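Local coordinates for phosphoribosylaminoimidazole-succinocarboxamide synthase (Saccharomyces cerevisiae, PDB 2CNQ), which catalyses the ATP-dependent joining of the carboxylate of CAIR to L-aspartate, giving SAICAR, a step of de novo purine biosynthesis, at residues F63-V72 and L194-Y205. Numbering follows the deposited sequence.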
ATOM      1  N   PHE A  63      -6.223   9.846   3.552  1.00  6.22           N
ATOM      2  CA  PHE A  63      -6.511  10.764   2.481  1.00  6.32           C
ATOM      3  C   PHE A  63      -7.226  10.059   1.359  1.00  5.95           C
ATOM      4  O   PHE A  63      -8.219  10.522   0.840  1.00  6.66           O
ATOM      5  CB  PHE A  63      -5.231  11.383   1.976  1.00  6.71           C
ATOM      6  CG  PHE A  63      -5.420  12.123   0.716  1.00  6.75           C
ATOM      7  CD1 PHE A  63      -5.197  11.502  -0.482  1.00  7.78           C
ATOM      8  CD2 PHE A  63      -5.876  13.420   0.713  1.00  8.23           C
ATOM      9  CE1 PHE A  63      -5.428  12.153  -1.662  1.00  9.13           C
ATOM     10  CE2 PHE A  63      -6.097  14.068  -0.457  1.00 10.16           C
ATOM     11  CZ  PHE A  63      -5.895  13.417  -1.644  1.00 10.18           C
ATOM     12  N   TRP A  64      -6.697   8.907   0.966  1.00  5.91           N
ATOM     13  CA  TRP A  64      -7.292   8.202  -0.137  1.00  6.12           C
ATOM     14  C   TRP A  64      -8.600   7.584   0.226  1.00  5.94           C
ATOM     15  O   TRP A  64      -9.489   7.523  -0.611  1.00  6.67           O
ATOM     16  CB  TRP A  64      -6.358   7.172  -0.672  1.00  5.99           C
ATOM     17  CG  TRP A  64      -5.168   7.716  -1.321  1.00  5.62           C
ATOM     18  CD1 TRP A  64      -3.916   7.575  -0.887  1.00  5.75           C
ATOM     19  CD2 TRP A  64      -5.091   8.440  -2.548  1.00  6.23           C
ATOM     20  NE1 TRP A  64      -3.041   8.178  -1.750  1.00  5.93           N
ATOM     21  CE2 TRP A  64      -3.749   8.685  -2.796  1.00  6.19           C
ATOM     22  CE3 TRP A  64      -6.032   8.900  -3.454  1.00  6.26           C
ATOM     23  CZ2 TRP A  64      -3.307   9.304  -3.943  1.00  6.70           C
ATOM     24  CZ3 TRP A  64      -5.586   9.530  -4.583  1.00  6.90           C
ATOM     25  CH2 TRP A  64      -4.253   9.740  -4.816  1.00  7.10           C
ATOM     26  N   PHE A  65      -8.742   7.082   1.437  1.00  6.23           N
ATOM     27  CA  PHE A  65     -10.025   6.551   1.830  1.00  6.87           C
ATOM     28  C   PHE A  65     -11.083   7.610   1.690  1.00  7.07           C
ATOM     29  O   PHE A  65     -12.172   7.343   1.236  1.00  7.70           O
ATOM     30  CB  PHE A  65      -9.992   6.039   3.253  1.00  6.79           C
ATOM     31  CG  PHE A  65      -9.341   4.711   3.419  1.00  6.59           C
ATOM     32  CD1 PHE A  65      -9.785   3.629   2.702  1.00  7.26           C
ATOM     33  CD2 PHE A  65      -8.346   4.518   4.346  1.00  7.31           C
ATOM     34  CE1 PHE A  65      -9.222   2.402   2.894  1.00  7.26           C
ATOM     35  CE2 PHE A  65      -7.780   3.295   4.527  1.00  7.72           C
ATOM     36  CZ  PHE A  65      -8.208   2.248   3.785  1.00  7.61           C
ATOM     37  N   LYS A  66     -10.741   8.823   2.084  0.50  6.79           N
ATOM     38  CA  LYS A  66     -11.665   9.905   2.003  0.50  7.59           C
ATOM     39  C   LYS A  66     -11.901  10.281   0.559  0.50  7.71           C
ATOM     40  O   LYS A  66     -13.027  10.566   0.173  0.50  8.46           O
ATOM     41  CB  LYS A  66     -11.103  11.061   2.792  0.50  7.84           C
ATOM     42  CG  LYS A  66     -12.004  12.272   2.797  0.50  8.58           C
ATOM     43  CD  LYS A  66     -11.442  13.409   3.603  0.50 10.53           C
ATOM     44  CE  LYS A  66     -11.291  13.083   5.078  0.50 14.44           C
ATOM     45  NZ  LYS A  66     -12.552  12.659   5.750  0.50 17.06           N
ATOM     46  N   PHE A  67     -10.845  10.320  -0.245  1.00  7.52           N
ATOM     47  CA  PHE A  67     -10.964  10.647  -1.644  1.00  7.98           C
ATOM     48  C   PHE A  67     -11.875   9.685  -2.365  1.00  8.00           C
ATOM     49  O   PHE A  67     -12.610  10.052  -3.268  1.00  8.67           O
ATOM     50  CB  PHE A  67      -9.586  10.628  -2.258  1.00  7.81           C
ATOM     51  CG  PHE A  67      -9.547  10.978  -3.689  1.00  8.02           C
ATOM     52  CD1 PHE A  67      -9.677  12.270  -4.115  1.00 11.28           C
ATOM     53  CD2 PHE A  67      -9.344  10.014  -4.628  1.00  8.50           C
ATOM     54  CE1 PHE A  67      -9.611  12.554  -5.465  1.00 12.13           C
ATOM     55  CE2 PHE A  67      -9.276  10.301  -5.954  1.00 10.24           C
ATOM     56  CZ  PHE A  67      -9.413  11.557  -6.372  1.00 11.09           C
ATOM     57  N   LEU A  68     -11.815   8.434  -1.948  1.00  7.40           N
ATOM     58  CA  LEU A  68     -12.564   7.365  -2.569  1.00  7.61           C
ATOM     59  C   LEU A  68     -13.799   7.022  -1.795  1.00  8.02           C
ATOM     60  O   LEU A  68     -14.399   6.005  -2.051  1.00  8.92           O
ATOM     61  CB  LEU A  68     -11.681   6.148  -2.677  1.00  7.21           C
ATOM     62  CG  LEU A  68     -10.506   6.356  -3.576  1.00  7.26           C
ATOM     63  CD1 LEU A  68      -9.639   5.129  -3.527  1.00  7.78           C
ATOM     64  CD2 LEU A  68     -10.902   6.666  -4.989  1.00  7.86           C
ATOM     65  N   SER A  69     -14.210   7.847  -0.865  1.00  9.10           N
ATOM     66  CA  SER A  69     -15.248   7.428   0.063  1.00 10.76           C
ATOM     67  C   SER A  69     -16.569   7.192  -0.627  1.00 11.06           C
ATOM     68  O   SER A  69     -17.339   6.388  -0.165  1.00 13.08           O
ATOM     69  CB  SER A  69     -15.425   8.430   1.179  1.00 12.22           C
ATOM     70  OG  SER A  69     -15.851   9.643   0.644  1.00 14.83           O
ATOM     71  N   ASN A  70     -16.827   7.880  -1.718  1.00 10.68           N
ATOM     72  CA  ASN A  70     -18.033   7.648  -2.480  1.00 11.91           C
ATOM     73  C   ASN A  70     -17.890   6.579  -3.518  1.00 11.17           C
ATOM     74  O   ASN A  70     -18.854   6.213  -4.153  1.00 13.50           O
ATOM     75  CB  ASN A  70     -18.489   8.926  -3.155  1.00 14.29           C
ATOM     76  CG  ASN A  70     -18.881   9.971  -2.165  1.00 19.83           C
ATOM     77  OD1 ASN A  70     -19.444   9.645  -1.120  1.00 23.67           O
ATOM     78  ND2 ASN A  70     -18.570  11.228  -2.462  1.00 25.01           N
ATOM     79  N   ASP A  71     -16.695   6.061  -3.701  1.00  9.54           N
ATOM     80  CA  ASP A  71     -16.410   5.091  -4.711  1.00  9.64           C
ATOM     81  C   ASP A  71     -16.357   3.710  -4.177  1.00  9.02           C
ATOM     82  O   ASP A  71     -16.576   2.775  -4.919  1.00  9.91           O
ATOM     83  CB  ASP A  71     -15.082   5.408  -5.352  1.00 10.44           C
ATOM     84  CG  ASP A  71     -15.069   6.771  -5.913  1.00 11.36           C
ATOM     85  OD1 ASP A  71     -15.851   7.000  -6.838  1.00 14.63           O
ATOM     86  OD2 ASP A  71     -14.335   7.613  -5.403  1.00 12.28           O
ATOM     87  N   VAL A  72     -16.036   3.554  -2.911  1.00  8.19           N
ATOM     88  CA  VAL A  72     -15.870   2.255  -2.333  1.00  7.75           C
ATOM     89  C   VAL A  72     -15.989   2.368  -0.843  1.00  7.72           C
ATOM     90  O   VAL A  72     -15.496   3.306  -0.250  1.00  8.67           O
ATOM     91  CB  VAL A  72     -14.548   1.630  -2.763  1.00  8.06           C
ATOM     92  CG1 VAL A  72     -13.388   2.410  -2.219  1.00  8.17           C
ATOM     93  CG2 VAL A  72     -14.473   0.196  -2.407  1.00  8.10           C
ATOM     94  N   LEU A 194     -13.344  -2.730 -10.204  1.00  6.91           N
ATOM     95  CA  LEU A 194     -13.330  -1.732  -9.182  1.00  7.34           C
ATOM     96  C   LEU A 194     -11.926  -1.234  -9.013  1.00  6.87           C
ATOM     97  O   LEU A 194     -11.700  -0.053  -8.880  1.00  7.13           O
ATOM     98  CB  LEU A 194     -13.831  -2.309  -7.891  1.00  7.34           C
ATOM     99  CG  LEU A 194     -13.780  -1.381  -6.698  1.00  8.42           C
ATOM    100  CD1 LEU A 194     -14.606  -0.146  -6.957  1.00  9.43           C
ATOM    101  CD2 LEU A 194     -14.260  -2.093  -5.482  1.00  9.48           C
ATOM    102  N   ALA A 195     -10.973  -2.129  -8.983  1.00  6.66           N
ATOM    103  CA  ALA A 195      -9.612  -1.707  -8.780  1.00  7.06           C
ATOM    104  C   ALA A 195      -9.187  -0.759  -9.864  1.00  6.60           C
ATOM    105  O   ALA A 195      -8.547   0.233  -9.591  1.00  6.70           O
ATOM    106  CB  ALA A 195      -8.717  -2.911  -8.737  1.00  7.78           C
ATOM    107  N   VAL A 196      -9.503  -1.064 -11.106  1.00  6.74           N
ATOM    108  CA  VAL A 196      -9.117  -0.193 -12.180  1.00  7.30           C
ATOM    109  C   VAL A 196      -9.837   1.120 -12.055  1.00  7.33           C
ATOM    110  O   VAL A 196      -9.248   2.149 -12.285  1.00  7.51           O
ATOM    111  CB  VAL A 196      -9.345  -0.845 -13.532  1.00  7.83           C
ATOM    112  CG1 VAL A 196      -9.293   0.153 -14.638  1.00  8.89           C
ATOM    113  CG2 VAL A 196      -8.320  -1.942 -13.716  1.00  8.43           C
ATOM    114  N   LYS A 197     -11.088   1.095 -11.684  1.00  7.34           N
ATOM    115  CA  LYS A 197     -11.824   2.314 -11.530  1.00  8.15           C
ATOM    116  C   LYS A 197     -11.203   3.195 -10.473  1.00  7.54           C
ATOM    117  O   LYS A 197     -11.011   4.370 -10.672  1.00  8.06           O
ATOM    118  CB  LYS A 197     -13.244   1.987 -11.177  0.51  8.65           C
ATOM    119  CG  LYS A 197     -14.134   3.166 -11.271  0.51 11.46           C
ATOM    120  CD  LYS A 197     -15.554   2.828 -10.953  0.51 12.33           C
ATOM    121  CE  LYS A 197     -16.212   2.054 -12.032  0.51 16.26           C
ATOM    122  NZ  LYS A 197     -17.693   2.083 -11.850  0.51 18.40           N
ATOM    123  N   LEU A 198     -10.899   2.606  -9.324  1.00  7.00           N
ATOM    124  CA  LEU A 198     -10.295   3.363  -8.258  1.00  7.19           C
ATOM    125  C   LEU A 198      -8.966   3.880  -8.683  1.00  6.81           C
ATOM    126  O   LEU A 198      -8.642   5.027  -8.478  1.00  7.27           O
ATOM    127  CB  LEU A 198     -10.158   2.533  -7.004  1.00  7.01           C
ATOM    128  CG  LEU A 198     -11.437   1.984  -6.422  1.00  7.43           C
ATOM    129  CD1 LEU A 198     -11.131   1.138  -5.232  1.00  8.63           C
ATOM    130  CD2 LEU A 198     -12.395   3.081  -6.059  1.00  8.51           C
ATOM    131  N   TYR A 199      -8.165   3.027  -9.258  1.00  6.76           N
ATOM    132  CA  TYR A 199      -6.874   3.445  -9.706  1.00  6.98           C
ATOM    133  C   TYR A 199      -6.977   4.585 -10.677  1.00  7.00           C
ATOM    134  O   TYR A 199      -6.266   5.543 -10.555  1.00  7.22           O
ATOM    135  CB  TYR A 199      -6.128   2.288 -10.356  1.00  7.29           C
ATOM    136  CG  TYR A 199      -4.934   2.754 -11.084  1.00  7.02           C
ATOM    137  CD1 TYR A 199      -3.765   2.982 -10.439  1.00  7.51           C
ATOM    138  CD2 TYR A 199      -4.999   2.994 -12.427  1.00  7.45           C
ATOM    139  CE1 TYR A 199      -2.675   3.479 -11.116  1.00  7.55           C
ATOM    140  CE2 TYR A 199      -3.926   3.490 -13.111  1.00  7.87           C
ATOM    141  CZ  TYR A 199      -2.764   3.728 -12.442  1.00  7.13           C
ATOM    142  OH  TYR A 199      -1.755   4.225 -13.185  1.00  8.21           O
ATOM    143  N   SER A 200      -7.832   4.474 -11.666  1.00  7.22           N
ATOM    144  CA  SER A 200      -7.901   5.498 -12.674  1.00  7.99           C
ATOM    145  C   SER A 200      -8.288   6.816 -12.089  1.00  7.77           C
ATOM    146  O   SER A 200      -7.746   7.834 -12.479  1.00  8.27           O
ATOM    147  CB  SER A 200      -8.867   5.117 -13.754  1.00  8.87           C
ATOM    148  OG  SER A 200      -8.258   4.141 -14.564  1.00 11.05           O
ATOM    149  N   LYS A 201      -9.229   6.821 -11.176  1.00  7.75           N
ATOM    150  CA  LYS A 201      -9.624   8.053 -10.549  1.00  7.97           C
ATOM    151  C   LYS A 201      -8.466   8.656  -9.828  1.00  7.42           C
ATOM    152  O   LYS A 201      -8.223   9.844  -9.905  1.00  7.93           O
ATOM    153  CB  LYS A 201     -10.761   7.792  -9.609  1.00  8.25           C
ATOM    154  CG  LYS A 201     -11.216   9.015  -8.900  1.00  9.27           C
ATOM    155  CD  LYS A 201     -12.428   8.797  -8.045  1.00  9.67           C
ATOM    156  CE  LYS A 201     -12.707  10.003  -7.215  1.00 11.26           C
ATOM    157  NZ  LYS A 201     -14.028   9.985  -6.626  1.00 12.97           N
ATOM    158  N   CYS A 202      -7.744   7.850  -9.084  1.00  6.83           N
ATOM    159  CA  CYS A 202      -6.627   8.347  -8.351  1.00  6.82           C
ATOM    160  C   CYS A 202      -5.498   8.759  -9.254  1.00  6.78           C
ATOM    161  O   CYS A 202      -4.840   9.743  -9.002  1.00  7.35           O
ATOM    162  CB  CYS A 202      -6.168   7.329  -7.338  1.00  6.50           C
ATOM    163  SG  CYS A 202      -7.388   6.978  -6.110  1.00  7.04           S
ATOM    164  N   LYS A 203      -5.286   8.006 -10.309  1.00  7.26           N
ATOM    165  CA  LYS A 203      -4.265   8.310 -11.272  1.00  7.74           C
ATOM    166  C   LYS A 203      -4.505   9.661 -11.878  1.00  7.52           C
ATOM    167  O   LYS A 203      -3.607  10.457 -12.020  1.00  7.80           O
ATOM    168  CB  LYS A 203      -4.255   7.251 -12.364  0.64  8.49           C
ATOM    169  CG  LYS A 203      -3.193   7.473 -13.411  0.64  9.57           C
ATOM    170  CD  LYS A 203      -3.297   6.634 -14.679  0.64 11.21           C
ATOM    171  CE  LYS A 203      -4.706   6.425 -15.243  0.64 15.12           C
ATOM    172  NZ  LYS A 203      -5.156   7.464 -16.203  0.64 17.31           N
ATOM    173  N   ASP A 204      -5.729   9.930 -12.263  1.00  7.93           N
ATOM    174  CA  ASP A 204      -6.018  11.184 -12.921  1.00  9.05           C
ATOM    175  C   ASP A 204      -5.824  12.317 -11.958  1.00  8.93           C
ATOM    176  O   ASP A 204      -5.271  13.336 -12.303  1.00  9.39           O
ATOM    177  CB  ASP A 204      -7.401  11.172 -13.475  1.00 10.64           C
ATOM    178  CG  ASP A 204      -7.522  10.291 -14.674  0.70 11.02           C
ATOM    179  OD1 ASP A 204      -8.672  10.070 -15.078  0.70 15.20           O
ATOM    180  OD2 ASP A 204      -6.495   9.840 -15.213  0.70 12.52           O
ATOM    181  N   TYR A 205      -6.265  12.133 -10.734  1.00  8.36           N
ATOM    182  CA  TYR A 205      -6.098  13.123  -9.719  1.00  8.66           C
ATOM    183  C   TYR A 205      -4.640  13.383  -9.479  1.00  7.85           C
ATOM    184  O   TYR A 205      -4.190  14.514  -9.397  1.00  8.42           O
ATOM    185  CB  TYR A 205      -6.781  12.646  -8.449  1.00  8.65           C
ATOM    186  CG  TYR A 205      -6.356  13.409  -7.255  1.00  8.61           C
ATOM    187  CD1 TYR A 205      -6.889  14.626  -6.937  1.00 10.39           C
ATOM    188  CD2 TYR A 205      -5.354  12.906  -6.457  1.00  9.21           C
ATOM    189  CE1 TYR A 205      -6.425  15.317  -5.838  1.00 10.30           C
ATOM    190  CE2 TYR A 205      -4.877  13.575  -5.393  1.00  8.98           C
ATOM    191  CZ  TYR A 205      -5.424  14.785  -5.079  1.00  9.07           C
ATOM    192  OH  TYR A 205      -4.972  15.513  -4.032  1.00 10.58           O
TER
HETATM  193  O   HOH W   1     -13.363  12.145  -4.820  1.00 15.39           O
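An aromatic cluster flanked by a salt bridge joins the C-terminal end of helix 53-67, and the turn after it, to the side of helix 185-209; the short axes cross at 108°, 11.6 Å apart at closest approach. Y205 lies at the centre of the aromatic end. F67 CE1 lies over one face of Y205, the two rings inclined at 47°, with F67 CZ 3.5 Å from Y205 CB, while W64 CH2 reaches Y205 CD2 and F63 CZ touches the hydroxyl end. That hydroxyl is hydrogen-bonded to the carbonyl of L299, which fixes the tyrosine's far end. C202 suits the space between the rings and L68: its small, polarisable sulfur lies 3.5 Å from W64 CZ3 and obliquely to the six-membered ring, with L68 CD2 at 3.7 Å; SG is also oblique to the F67 ring.

K201 closes the more open flank. With CG anti to the backbone N (chi1 179°) and the chain extended beyond it, its methylenes pass F67 and deliver NZ to D71 OD2, 2.7 Å away on the syn lone pair. NZ also stands over the F67 ring face, 5.0 Å from its centroid in a cation-pi contact, and a water links it to the F67 carbonyl near the helix end. Beyond the ion pair, branched aliphatic chains continue the seam: L198 CD2 packs 3.6 Å from D71 CB, and V72 meets L198 and L194.

W64 and C202 also touch strand 228-245; this is helix-helix packing, extended by the following turn, with its aromatic cluster beside the mixed sheet of the SAICAR synthetase fold.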